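Local atomic coordinates of major capsid protein (Faustovirus, PDB entry 5J7O), a protein that builds the capsid of a large double-stranded DNA virus, probably as trimers of a double jelly-roll subunit. Residues B[70-75]-B[398-403]; B[521-526]-B[598-603]; B[121-126]-B[153-158]; B[27-32]-B[49-54]. One frame throughout, in Å; residues are numbered along the deposited sequence.

Contact 1: B[70-75]-B[398-403]; sequences GYEYQK and NIFVTP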
loop_
_atom_site.group_PDB
_atom_site.type_symbol
_atom_site.label_atom_id
_atom_site.label_comp_id
_atom_site.label_asym_id
_atom_site.label_seq_id
_atom_site.Cartn_x
_atom_site.Cartn_y
_atom_site.Cartn_z
ATOM N N GLY B 70 5.578 20.189 -30.531
ATOM C CA GLY B 70 5.893 18.779 -30.420
ATOM C C GLY B 70 7.205 18.629 -29.690
ATOM O O GLY B 70 8.024 19.553 -29.657
ATOM N N TYR B 71 7.399 17.459 -29.089
ATOM C CA TYR B 71 8.617 17.203 -28.339
ATOM C C TYR B 71 9.274 15.913 -28.809
ATOM O O TYR B 71 8.659 15.077 -29.475
ATOM C CB TYR B 71 8.364 17.157 -26.817
ATOM C CG TYR B 71 7.422 16.078 -26.322
ATOM C CD1 TYR B 71 7.868 14.781 -26.101
ATOM C CD2 TYR B 71 6.094 16.370 -26.033
ATOM C CE1 TYR B 71 7.013 13.799 -25.636
ATOM C CE2 TYR B 71 5.233 15.396 -25.566
ATOM C CZ TYR B 71 5.698 14.113 -25.368
ATOM O OH TYR B 71 4.843 13.140 -24.902
ATOM N N GLU B 72 10.550 15.780 -28.456
ATOM C CA GLU B 72 11.350 14.611 -28.789
ATOM C C GLU B 72 12.565 14.589 -27.876
ATOM O O GLU B 72 13.175 15.632 -27.621
ATOM C CB GLU B 72 11.790 14.625 -30.257
ATOM C CG GLU B 72 12.684 13.456 -30.640
ATOM C CD GLU B 72 13.321 13.627 -32.006
ATOM O OE1 GLU B 72 13.057 14.657 -32.663
ATOM O OE2 GLU B 72 14.087 12.732 -32.420
ATOM N N TYR B 73 12.910 13.404 -27.388
ATOM C CA TYR B 73 14.044 13.248 -26.494
ATOM C C TYR B 73 15.333 13.056 -27.283
ATOM O O TYR B 73 15.332 12.553 -28.410
ATOM C CB TYR B 73 13.828 12.069 -25.546
ATOM C CG TYR B 73 12.830 12.361 -24.453
ATOM C CD1 TYR B 73 13.248 12.809 -23.208
ATOM C CD2 TYR B 73 11.468 12.203 -24.670
ATOM C CE1 TYR B 73 12.339 13.084 -22.205
ATOM C CE2 TYR B 73 10.551 12.476 -23.673
ATOM C CZ TYR B 73 10.992 12.916 -22.445
ATOM O OH TYR B 73 10.082 13.190 -21.449
ATOM N N GLN B 74 16.439 13.472 -26.672
ATOM C CA GLN B 74 17.764 13.356 -27.263
ATOM C C GLN B 74 18.749 13.028 -26.155
ATOM O O GLN B 74 18.756 13.692 -25.115
ATOM C CB GLN B 74 18.167 14.654 -27.973
ATOM C CG GLN B 74 19.512 14.595 -28.676
ATOM C CD GLN B 74 19.866 15.904 -29.358
ATOM O OE1 GLN B 74 19.827 16.968 -28.740
ATOM N NE2 GLN B 74 20.204 15.831 -30.640
ATOM N N LYS B 75 19.565 12.000 -26.368
ATOM C CA LYS B 75 20.543 11.567 -25.380
ATOM C C LYS B 75 21.948 11.907 -25.856
ATOM O O LYS B 75 22.260 11.790 -27.046
ATOM C CB LYS B 75 20.419 10.066 -25.094
ATOM C CG LYS B 75 20.694 9.146 -26.272
ATOM C CD LYS B 75 20.375 7.704 -25.902
ATOM C CE LYS B 75 20.777 6.731 -26.999
ATOM N NZ LYS B 75 22.247 6.498 -27.028
ATOM N N ASN B 398 13.270 17.812 -25.863
ATOM C CA ASN B 398 13.398 19.005 -26.689
ATOM C C ASN B 398 12.045 19.363 -27.282
ATOM O O ASN B 398 11.411 18.532 -27.939
ATOM C CB ASN B 398 14.429 18.794 -27.800
ATOM C CG ASN B 398 15.851 18.867 -27.289
ATOM O OD1 ASN B 398 16.493 19.916 -27.357
ATOM N ND2 ASN B 398 16.350 17.755 -26.763
ATOM N N ILE B 399 11.615 20.602 -27.059
ATOM C CA ILE B 399 10.305 21.079 -27.486
ATOM C C ILE B 399 10.475 21.948 -28.726
ATOM O O ILE B 399 11.342 22.829 -28.763
ATOM C CB ILE B 399 9.604 21.855 -26.359
ATOM C CG1 ILE B 399 9.311 20.924 -25.180
ATOM C CG2 ILE B 399 8.328 22.509 -26.863
ATOM C CD1 ILE B 399 8.559 21.586 -24.048
ATOM N N PHE B 400 9.647 21.699 -29.736
ATOM C CA PHE B 400 9.657 22.451 -30.983
ATOM C C PHE B 400 8.338 23.194 -31.132
ATOM O O PHE B 400 7.270 22.638 -30.857
ATOM C CB PHE B 400 9.879 21.525 -32.186
ATOM C CG PHE B 400 11.157 20.737 -32.121
ATOM C CD1 PHE B 400 11.229 19.568 -31.379
ATOM C CD2 PHE B 400 12.283 21.161 -32.805
ATOM C CE1 PHE B 400 12.403 18.841 -31.317
ATOM C CE2 PHE B 400 13.460 20.437 -32.748
ATOM C CZ PHE B 400 13.520 19.277 -32.003
ATOM N N VAL B 401 8.414 24.454 -31.561
ATOM C CA VAL B 401 7.241 25.295 -31.763
ATOM C C VAL B 401 7.381 26.013 -33.100
ATOM O O VAL B 401 8.453 26.043 -33.707
ATOM C CB VAL B 401 7.043 26.316 -30.621
ATOM C CG1 VAL B 401 6.796 25.602 -29.298
ATOM C CG2 VAL B 401 8.247 27.240 -30.521
ATOM N N THR B 402 6.274 26.596 -33.556
ATOM C CA THR B 402 6.267 27.279 -34.839
ATOM C C THR B 402 7.154 28.523 -34.788
ATOM O O THR B 402 7.319 29.136 -33.729
ATOM C CB THR B 402 4.845 27.676 -35.233
ATOM O OG1 THR B 402 4.338 28.638 -34.299
ATOM C CG2 THR B 402 3.937 26.458 -35.244
ATOM N N PRO B 403 7.746 28.910 -35.921
ATOM C CA PRO B 403 8.605 30.106 -35.923
ATOM C C PRO B 403 7.869 31.385 -35.565
ATOM O O PRO B 403 8.463 32.272 -34.939
ATOM C CB PRO B 403 9.140 30.149 -37.362
ATOM C CG PRO B 403 9.010 28.746 -37.861
ATOM C CD PRO B 403 7.773 28.205 -37.214
HETATM O O HOH W 1 19.583 17.896 -26.242
#
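Gly70 O is approached from several sides. Phe400 N gives it a nearly straight hydrogen bond of 2.7 Å, with 170° at the hydrogen. Ile399 CA adds a CA-H...O contact of 3.5 Å to the same Gly70 O. The Phe400 ring also presents its edge to this oxygen, with CD1 3.6 Å from Gly70 O. The amide of Gly70 returns a bond to Phe400 O, so the two residues form a hydrogen-bonded antiparallel pair. Glu72 and Asn398 make the next such pair. Between them Tyr71 and Ile399 are a non-hydrogen-bonded pair, with Tyr71 CB 4.2 Å from Ile399 CG1. The Tyr71 ring leads away from strand 389-401, because CG sits between the backbone N and the carbonyl carbon (chi1 62°). Its hydroxyl bonds to Cys572 O of the second subunit. On the other face of the sheet, Asn398 ND2 comes within 3.8 Å of Gln74 CB. The two amide planes are almost perpendicular, at 83°. A water donates to Gln74 OE1 at 2.7 Å and accepts from Asn398 ND2 at 3.3 Å. Asn398 OD1 is held by Gly97 N. Strand 389-401 joins the early strand 69-76 to strand 99-109, consistent with the first jelly roll. The main chain carries the pairing, and side chains such as Tyr71 can reach the second subunit while Asn398 and Gln74 share a water.

Contact 2: B[521-526]-B[598-603]; sequences TETLDT and SSFCDS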
loop_
_atom_site.group_PDB
_atom_site.type_symbol
_atom_site.label_atom_id
_atom_site.label_comp_id
_atom_site.label_asym_id
_atom_site.label_seq_id
_atom_site.Cartn_x
_atom_site.Cartn_y
_atom_site.Cartn_z
ATOM N N THR B 521 14.043 6.519 16.350
ATOM C CA THR B 521 14.050 7.398 17.515
ATOM C C THR B 521 14.200 8.828 17.011
ATOM O O THR B 521 15.249 9.191 16.467
ATOM C CB THR B 521 15.176 7.034 18.481
ATOM O OG1 THR B 521 15.031 5.670 18.898
ATOM C CG2 THR B 521 15.141 7.938 19.706
ATOM N N GLU B 522 13.152 9.632 17.185
ATOM C CA GLU B 522 13.157 10.995 16.668
ATOM C C GLU B 522 14.288 11.806 17.287
ATOM O O GLU B 522 14.569 11.703 18.485
ATOM C CB GLU B 522 11.813 11.673 16.941
ATOM C CG GLU B 522 10.643 11.077 16.171
ATOM C CD GLU B 522 9.316 11.733 16.515
ATOM O OE1 GLU B 522 9.310 12.938 16.846
ATOM O OE2 GLU B 522 8.278 11.039 16.459
ATOM N N THR B 523 14.944 12.614 16.455
ATOM C CA THR B 523 16.026 13.482 16.903
ATOM C C THR B 523 15.579 14.917 17.147
ATOM O O THR B 523 16.319 15.676 17.782
ATOM C CB THR B 523 17.173 13.478 15.883
ATOM O OG1 THR B 523 16.672 13.833 14.588
ATOM C CG2 THR B 523 17.823 12.102 15.814
ATOM N N LEU B 524 14.402 15.303 16.668
ATOM C CA LEU B 524 13.858 16.637 16.882
ATOM C C LEU B 524 12.610 16.537 17.747
ATOM O O LEU B 524 11.690 15.776 17.429
ATOM C CB LEU B 524 13.523 17.317 15.553
ATOM C CG LEU B 524 14.687 17.675 14.626
ATOM C CD1 LEU B 524 14.170 18.087 13.257
ATOM C CD2 LEU B 524 15.527 18.786 15.231
ATOM N N ASP B 525 12.584 17.300 18.839
ATOM C CA ASP B 525 11.394 17.379 19.678
ATOM C C ASP B 525 10.497 18.541 19.268
ATOM O O ASP B 525 9.309 18.347 18.992
ATOM C CB ASP B 525 11.790 17.516 21.153
ATOM C CG ASP B 525 12.387 16.242 21.719
ATOM O OD1 ASP B 525 12.075 15.152 21.195
ATOM O OD2 ASP B 525 13.165 16.332 22.692
ATOM N N THR B 526 11.050 19.752 19.229
ATOM C CA THR B 526 10.309 20.945 18.855
ATOM C C THR B 526 11.120 21.748 17.847
ATOM O O THR B 526 12.347 21.639 17.781
ATOM C CB THR B 526 9.990 21.831 20.071
ATOM O OG1 THR B 526 11.191 22.460 20.532
ATOM C CG2 THR B 526 9.389 21.008 21.205
ATOM N N SER B 598 16.214 18.754 21.251
ATOM C CA SER B 598 16.456 17.356 20.935
ATOM C C SER B 598 16.571 16.535 22.210
ATOM O O SER B 598 17.165 16.981 23.196
ATOM C CB SER B 598 17.733 17.193 20.102
ATOM O OG SER B 598 17.957 15.833 19.771
ATOM N N SER B 599 15.997 15.337 22.178
ATOM C CA SER B 599 16.194 14.350 23.230
ATOM C C SER B 599 17.309 13.368 22.900
ATOM O O SER B 599 17.655 12.535 23.745
ATOM C CB SER B 599 14.893 13.582 23.489
ATOM O OG SER B 599 13.880 14.441 23.986
ATOM N N PHE B 600 17.885 13.454 21.702
ATOM C CA PHE B 600 18.896 12.514 21.238
ATOM C C PHE B 600 20.271 13.145 21.077
ATOM O O PHE B 600 21.270 12.568 21.516
ATOM C CB PHE B 600 18.454 11.895 19.903
ATOM C CG PHE B 600 19.407 10.865 19.367
ATOM C CD1 PHE B 600 19.403 9.575 19.871
ATOM C CD2 PHE B 600 20.302 11.183 18.358
ATOM C CE1 PHE B 600 20.276 8.622 19.384
ATOM C CE2 PHE B 600 21.178 10.233 17.865
ATOM C CZ PHE B 600 21.167 8.952 18.381
ATOM N N CYS B 601 20.345 14.325 20.467
ATOM C CA CYS B 601 21.625 14.892 20.056
ATOM C C CYS B 601 22.431 15.358 21.264
ATOM O O CYS B 601 21.970 16.196 22.045
ATOM C CB CYS B 601 21.395 16.051 19.090
ATOM S SG CYS B 601 22.908 16.817 18.464
ATOM N N ASP B 602 23.635 14.811 21.412
ATOM C CA ASP B 602 24.617 15.296 22.377
ATOM C C ASP B 602 26.003 14.908 21.871
ATOM O O ASP B 602 26.157 14.437 20.738
ATOM C CB ASP B 602 24.329 14.764 23.788
ATOM C CG ASP B 602 24.130 13.259 23.827
ATOM O OD1 ASP B 602 24.700 12.545 22.975
ATOM O OD2 ASP B 602 23.401 12.786 24.725
ATOM N N SER B 603 27.021 15.107 22.713
ATOM C CA SER B 603 28.395 14.856 22.292
ATOM C C SER B 603 28.651 13.386 21.986
ATOM O O SER B 603 29.563 13.076 21.211
ATOM C CB SER B 603 29.372 15.349 23.360
ATOM O OG SER B 603 29.295 16.756 23.507
HETATM O O HOH W 2 14.305 14.480 20.131
#
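Thr523 and Phe600 meet obliquely. The methyl CG2 of Thr523 lies 3.7 Å from Phe600 CD2, neither over the ring face nor at its edge. Phe600 points its CG anti to its own backbone N (chi1 -178°), which brings CD2 to this methyl. The other branch of Thr523 is occupied too, since OG1 bonds to Leu451 O. Ser598 turns its hydroxyl to the Thr523 backbone. Ser598 OG donates to Thr523 O at 2.6 Å, from 21° out of the carbonyl plane. Ser598 OG also accepts from Phe600 N, at 3.1 Å. A second amide, Cys601 N, donates to Ser598 OG at 2.9 Å. These two bonds make an ST turn and an ST motif at the start of loop 598-603. Loop 521-526 joins the long strand 503-521 to strand 526-531, where Asp525 and Thr526 face Thr597 as a classic beta bulge. Strands 526-531 and 592-597 are neighbours in a four-strand antiparallel sheet, consistent with the second jelly roll. Loop 598-603 leads on from there to strand 607-620. From the bulge, the Asp525 carboxylate faces Ser599. Asp525 OD2 and Ser599 OG are bonded, but the modelled separation of 2.4 Å is doubtfully short. A water links Ser599, Glu522 and Asp525. It accepts from Ser599 N at 2.8 Å and donates to Glu522 O at 3.2 Å. Its bond to Asp525 OD1 is weak.

Contact 3: B[121-126]-B[153-158]; sequences ALPAFI and YTQSYV
Ala121 O lies near the ring plane of Tyr157, at its hydroxyl edge, 2.8 Å from Tyr157 OH. This is a likely hydrogen bond, but the hydroxyl proton has another acceptor within reach. Leu122 runs past the Tyr157 ring in the opposite direction. Its CD2 touches Tyr157 CE2 at 3.6 Å, obliquely to the ring, and also packs on the backbone at Gln155 O. Pro123 follows. Its CB sits 3.3 Å from Gln155 OE1, and the two side chains cross at a slant. Residues 121-125 have backbone angles of the polyproline II kind. Segment 121-126 runs 162° from the direction of 153-157, and no backbone hydrogen bond joins the two segments. Strand 149-158 belongs to a mixed sheet, between strands 138-142 and 341-351, and the loop runs along it, joined mostly by side chains. The extended Gln155 chain reaches toward the loop. Its NE2 bonds to Thr344 OG1. A water lies 3.0 Å from Ala124 O and 2.7 Å from Gln155 OE1, but it has more acceptors in reach than protons, so the bridge is not certain. At Ile126 the packing becomes CH-pi. Its CG2, anti to the backbone N, stands 3.6 Å from the centroid of the Tyr153 ring and only 11° off the ring normal. The second subunit packs here too, with its Val262 on Ile126 and its Leu254 on Tyr153.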
loop_
_atom_site.group_PDB
_atom_site.type_symbol
_atom_site.label_atom_id
_atom_site.label_comp_id
_atom_site.label_asym_id
_atom_site.label_seq_id
_atom_site.Cartn_x
_atom_site.Cartn_y
_atom_site.Cartn_z
ATOM N N ALA B 121 37.492 -17.571 12.258
ATOM C CA ALA B 121 37.707 -18.430 13.412
ATOM C C ALA B 121 36.428 -18.562 14.228
ATOM O O ALA B 121 35.600 -17.648 14.286
ATOM C CB ALA B 121 38.835 -17.881 14.287
ATOM N N LEU B 122 36.271 -19.722 14.861
ATOM C CA LEU B 122 35.102 -19.990 15.678
ATOM C C LEU B 122 35.080 -19.070 16.898
ATOM O O LEU B 122 36.117 -18.555 17.319
ATOM C CB LEU B 122 35.097 -21.452 16.117
ATOM C CG LEU B 122 34.818 -22.471 15.013
ATOM C CD1 LEU B 122 35.447 -23.809 15.350
ATOM C CD2 LEU B 122 33.320 -22.622 14.787
ATOM N N PRO B 123 33.902 -18.840 17.475
ATOM C CA PRO B 123 33.820 -18.001 18.676
ATOM C C PRO B 123 34.502 -18.664 19.864
ATOM O O PRO B 123 34.803 -19.859 19.868
ATOM C CB PRO B 123 32.313 -17.852 18.912
ATOM C CG PRO B 123 31.677 -18.197 17.603
ATOM C CD PRO B 123 32.568 -19.230 16.988
ATOM N N ALA B 124 34.741 -17.855 20.893
ATOM C CA ALA B 124 35.412 -18.336 22.090
ATOM C C ALA B 124 34.514 -19.307 22.857
ATOM O O ALA B 124 33.340 -19.512 22.533
ATOM C CB ALA B 124 35.814 -17.165 22.985
ATOM N N PHE B 125 35.092 -19.912 23.892
ATOM C CA PHE B 125 34.348 -20.828 24.744
ATOM C C PHE B 125 33.294 -20.078 25.550
ATOM O O PHE B 125 33.490 -18.929 25.952
ATOM C CB PHE B 125 35.294 -21.561 25.697
ATOM C CG PHE B 125 36.300 -22.437 25.006
ATOM C CD1 PHE B 125 35.905 -23.328 24.022
ATOM C CD2 PHE B 125 37.642 -22.368 25.342
ATOM C CE1 PHE B 125 36.831 -24.135 23.386
ATOM C CE2 PHE B 125 38.572 -23.171 24.709
ATOM C CZ PHE B 125 38.166 -24.057 23.731
ATOM N N ILE B 126 32.165 -20.743 25.786
ATOM C CA ILE B 126 31.111 -20.186 26.626
ATOM C C ILE B 126 31.233 -20.773 28.025
ATOM O O ILE B 126 31.354 -20.039 29.012
ATOM C CB ILE B 126 29.714 -20.454 26.038
ATOM C CG1 ILE B 126 29.537 -19.701 24.718
ATOM C CG2 ILE B 126 28.636 -20.051 27.030
ATOM C CD1 ILE B 126 28.178 -19.896 24.083
ATOM N N TYR B 153 27.337 -26.191 25.273
ATOM C CA TYR B 153 27.304 -25.124 24.283
ATOM C C TYR B 153 28.140 -25.531 23.078
ATOM O O TYR B 153 29.319 -25.867 23.222
ATOM C CB TYR B 153 27.838 -23.812 24.866
ATOM C CG TYR B 153 27.210 -23.394 26.178
ATOM C CD1 TYR B 153 27.692 -23.882 27.386
ATOM C CD2 TYR B 153 26.150 -22.498 26.209
ATOM C CE1 TYR B 153 27.127 -23.498 28.589
ATOM C CE2 TYR B 153 25.581 -22.106 27.407
ATOM C CZ TYR B 153 26.074 -22.609 28.593
ATOM O OH TYR B 153 25.508 -22.224 29.788
ATOM N N THR B 154 27.536 -25.489 21.893
ATOM C CA THR B 154 28.234 -25.810 20.655
ATOM C C THR B 154 27.962 -24.721 19.630
ATOM O O THR B 154 26.811 -24.322 19.432
ATOM C CB THR B 154 27.802 -27.172 20.099
ATOM O OG1 THR B 154 27.871 -28.160 21.133
ATOM C CG2 THR B 154 28.709 -27.588 18.947
ATOM N N GLN B 155 29.024 -24.243 18.985
ATOM C CA GLN B 155 28.919 -23.267 17.911
ATOM C C GLN B 155 29.720 -23.749 16.712
ATOM O O GLN B 155 30.824 -24.281 16.865
ATOM C CB GLN B 155 29.407 -21.882 18.356
ATOM C CG GLN B 155 28.479 -21.187 19.339
ATOM C CD GLN B 155 28.960 -19.800 19.716
ATOM O OE1 GLN B 155 29.985 -19.644 20.379
ATOM N NE2 GLN B 155 28.222 -18.781 19.289
ATOM N N SER B 156 29.158 -23.566 15.521
ATOM C CA SER B 156 29.802 -23.998 14.291
ATOM C C SER B 156 29.316 -23.119 13.146
ATOM O O SER B 156 28.501 -22.210 13.335
ATOM C CB SER B 156 29.524 -25.480 14.013
ATOM O OG SER B 156 28.133 -25.728 13.906
ATOM N N TYR B 157 29.829 -23.393 11.951
ATOM C CA TYR B 157 29.439 -22.684 10.742
ATOM C C TYR B 157 28.788 -23.653 9.769
ATOM O O TYR B 157 29.277 -24.769 9.568
ATOM C CB TYR B 157 30.640 -22.005 10.077
ATOM C CG TYR B 157 31.274 -20.926 10.921
ATOM C CD1 TYR B 157 30.590 -19.753 11.211
ATOM C CD2 TYR B 157 32.560 -21.075 11.421
ATOM C CE1 TYR B 157 31.167 -18.761 11.980
ATOM C CE2 TYR B 157 33.147 -20.089 12.189
ATOM C CZ TYR B 157 32.444 -18.935 12.466
ATOM O OH TYR B 157 33.024 -17.950 13.233
ATOM N N VAL B 158 27.679 -23.220 9.169
ATOM C CA VAL B 158 26.937 -24.022 8.207
ATOM C C VAL B 158 26.540 -23.140 7.032
ATOM O O VAL B 158 26.533 -21.911 7.121
ATOM C CB VAL B 158 25.678 -24.670 8.829
ATOM C CG1 VAL B 158 26.064 -25.739 9.839
ATOM C CG2 VAL B 158 24.802 -23.608 9.479
HETATM O O HOH W 3 31.007 -21.302 22.272
HETATM O O HOH W 4 31.245 -18.244 21.990
#

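Contact 4: B[27-32]-B[49-54]; sequences DRIKSI and VDIERT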
loop_
_atom_site.group_PDB
_atom_site.type_symbol
_atom_site.label_atom_id
_atom_site.label_comp_id
_atom_site.label_asym_id
_atom_site.label_seq_id
_atom_site.Cartn_x
_atom_site.Cartn_y
_atom_site.Cartn_z
ATOM N N ASP B 27 -34.201 35.252 -18.042
ATOM C CA ASP B 27 -34.334 36.653 -18.427
ATOM C C ASP B 27 -33.219 37.071 -19.376
ATOM O O ASP B 27 -33.447 37.852 -20.306
ATOM C CB ASP B 27 -34.342 37.543 -17.185
ATOM C CG ASP B 27 -35.627 37.425 -16.392
ATOM O OD1 ASP B 27 -36.683 37.161 -17.006
ATOM O OD2 ASP B 27 -35.582 37.599 -15.157
ATOM N N ARG B 28 -32.004 36.563 -19.155
ATOM C CA ARG B 28 -30.900 36.891 -20.049
ATOM C C ARG B 28 -31.113 36.290 -21.433
ATOM O O ARG B 28 -30.820 36.935 -22.446
ATOM C CB ARG B 28 -29.577 36.415 -19.449
ATOM C CG ARG B 28 -29.237 37.069 -18.121
ATOM C CD ARG B 28 -27.740 37.046 -17.846
ATOM N NE ARG B 28 -26.967 37.433 -19.023
ATOM C CZ ARG B 28 -26.104 36.634 -19.642
ATOM N NH1 ARG B 28 -25.889 35.408 -19.186
ATOM N NH2 ARG B 28 -25.446 37.064 -20.710
ATOM N N ILE B 29 -31.631 35.063 -21.496
ATOM C CA ILE B 29 -31.884 34.427 -22.785
ATOM C C ILE B 29 -33.011 35.141 -23.519
ATOM O O ILE B 29 -32.885 35.482 -24.702
ATOM C CB ILE B 29 -32.195 32.932 -22.593
ATOM C CG1 ILE B 29 -30.969 32.196 -22.050
ATOM C CG2 ILE B 29 -32.668 32.313 -23.900
ATOM C CD1 ILE B 29 -31.242 30.755 -21.680
ATOM N N LYS B 30 -34.132 35.373 -22.830
ATOM C CA LYS B 30 -35.261 36.061 -23.450
ATOM C C LYS B 30 -34.862 37.446 -23.939
ATOM O O LYS B 30 -35.312 37.893 -25.002
ATOM C CB LYS B 30 -36.425 36.153 -22.462
ATOM C CG LYS B 30 -37.555 37.061 -22.914
ATOM C CD LYS B 30 -38.751 36.956 -21.986
ATOM C CE LYS B 30 -39.296 35.538 -21.965
ATOM N NZ LYS B 30 -40.523 35.425 -21.130
ATOM N N SER B 31 -34.014 38.139 -23.180
ATOM C CA SER B 31 -33.510 39.436 -23.617
ATOM C C SER B 31 -32.641 39.290 -24.861
ATOM O O SER B 31 -32.906 39.913 -25.896
ATOM C CB SER B 31 -32.727 40.097 -22.481
ATOM O OG SER B 31 -32.043 41.252 -22.932
ATOM N N ILE B 32 -31.608 38.445 -24.780
ATOM C CA ILE B 32 -30.636 38.318 -25.867
ATOM C C ILE B 32 -31.329 37.965 -27.177
ATOM O O ILE B 32 -30.957 38.468 -28.246
ATOM C CB ILE B 32 -29.557 37.283 -25.494
ATOM C CG1 ILE B 32 -28.610 37.859 -24.439
ATOM C CG2 ILE B 32 -28.773 36.848 -26.722
ATOM C CD1 ILE B 32 -27.607 36.857 -23.906
ATOM N N VAL B 49 -20.963 31.647 -25.245
ATOM C CA VAL B 49 -20.219 32.661 -24.503
ATOM C C VAL B 49 -21.175 33.634 -23.821
ATOM O O VAL B 49 -20.949 34.042 -22.675
ATOM C CB VAL B 49 -19.232 33.389 -25.435
ATOM C CG1 VAL B 49 -18.566 34.554 -24.716
ATOM C CG2 VAL B 49 -18.185 32.417 -25.957
ATOM N N ASP B 50 -22.261 34.014 -24.505
ATOM C CA ASP B 50 -23.238 34.923 -23.909
ATOM C C ASP B 50 -23.806 34.356 -22.613
ATOM O O ASP B 50 -23.966 35.085 -21.625
ATOM C CB ASP B 50 -24.370 35.215 -24.896
ATOM C CG ASP B 50 -23.943 36.123 -26.030
ATOM O OD1 ASP B 50 -24.423 35.923 -27.165
ATOM O OD2 ASP B 50 -23.132 37.039 -25.786
ATOM N N ILE B 51 -24.123 33.060 -22.597
ATOM C CA ILE B 51 -24.611 32.433 -21.374
ATOM C C ILE B 51 -23.515 32.399 -20.317
ATOM O O ILE B 51 -23.747 32.732 -19.148
ATOM C CB ILE B 51 -25.149 31.020 -21.668
ATOM C CG1 ILE B 51 -26.252 31.064 -22.726
ATOM C CG2 ILE B 51 -25.657 30.359 -20.390
ATOM C CD1 ILE B 51 -27.434 31.918 -22.343
ATOM N N GLU B 52 -22.301 32.015 -20.713
ATOM C CA GLU B 52 -21.230 31.791 -19.750
ATOM C C GLU B 52 -20.681 33.075 -19.138
ATOM O O GLU B 52 -19.836 32.989 -18.239
ATOM C CB GLU B 52 -20.103 30.987 -20.400
ATOM C CG GLU B 52 -20.493 29.541 -20.667
ATOM C CD GLU B 52 -19.304 28.644 -20.940
ATOM O OE1 GLU B 52 -18.860 28.575 -22.105
ATOM O OE2 GLU B 52 -18.810 28.009 -19.984
ATOM N N ARG B 53 -21.135 34.253 -19.575
ATOM C CA ARG B 53 -20.752 35.481 -18.887
ATOM C C ARG B 53 -21.308 35.534 -17.469
ATOM O O ARG B 53 -20.789 36.289 -16.640
ATOM C CB ARG B 53 -21.210 36.709 -19.681
ATOM C CG ARG B 53 -20.786 36.687 -21.139
ATOM C CD ARG B 53 -20.742 38.070 -21.773
ATOM N NE ARG B 53 -21.854 38.923 -21.370
ATOM C CZ ARG B 53 -21.707 40.103 -20.777
ATOM N NH1 ARG B 53 -20.492 40.575 -20.527
ATOM N NH2 ARG B 53 -22.772 40.820 -20.442
ATOM N N THR B 54 -22.345 34.752 -17.175
ATOM C CA THR B 54 -22.907 34.653 -15.831
ATOM C C THR B 54 -22.962 33.227 -15.306
ATOM O O THR B 54 -22.623 32.993 -14.143
ATOM C CB THR B 54 -24.324 35.252 -15.791
ATOM O OG1 THR B 54 -25.199 34.476 -16.619
ATOM C CG2 THR B 54 -24.314 36.692 -16.279
#
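Asp50 meets Arg28 through its carbonyl oxygen, not its carboxylate. Arg28 NH2 donates to Asp50 O at 2.6 Å, with 161° at the hydrogen. The oxygen lies in the guanidinium plane, while the nitrogen stands 35° above the carbonyl plane. Arg28 NH1 adds a weak bond to Asp50 O at 3.1 Å. Asp50 CB packs on Ile32 CD1 at 3.8 Å, and Asp50 OD1 turns back to Thr47 N. Ile51 uses both backbone and side chain. Its O takes another weak bond from Arg28 NH1, at 3.4 Å. Its CD1 rests on Ile29 CG1 at 3.6 Å. Arg53 brings a like charge close, with NE 4.1 Å from Arg28 NH2, while the carbonyls of Asp50 and Ile51 lie at the edge of the Arg28 group. Thr54 OG1 accepts a weak bond from Arg28 NH1 at 2.8 Å, and its methyl CG2 covers one face of the guanidinium. The Arg28 chain bends at chi3 (45°) and so passes alongside Thr54. A buried guanidinium is thus held by one good and three weak bonds, two carbonyls among the acceptors, which would probably favour its positive charge. Helices 22-38 and 48-52 lie together here, with Pro46 of their connection against Ile29 and Ile32. Ser31 OG bonds the backbone of a bound peptide, and Arg28 NE adds a weak bond to it. Ile408 of the second subunit packs on Ile29 and Ile51.

Overall arrangement
From the N terminus, contact 4 comes first. It closes a short loop and joins helices 22-38 and 48-52 in an arm far from the centre of the chain. The chain then enters what is probably the first jelly roll. Contact 1 closes a long loop there, pairing strand 69-76 with the end of strand 389-401. Contact 3 falls within that loop and holds the 121-126 segment against strand 149-158. Its centre is about 66 Å from that of contact 1. Contact 2 closes last and joins the loop after strand 503-521 to the loop after strand 592-597. No loops cross, and no two contacts touch. Contacts 1, 3 and 4 also meet the second subunit, while contact 2 lies within one chain.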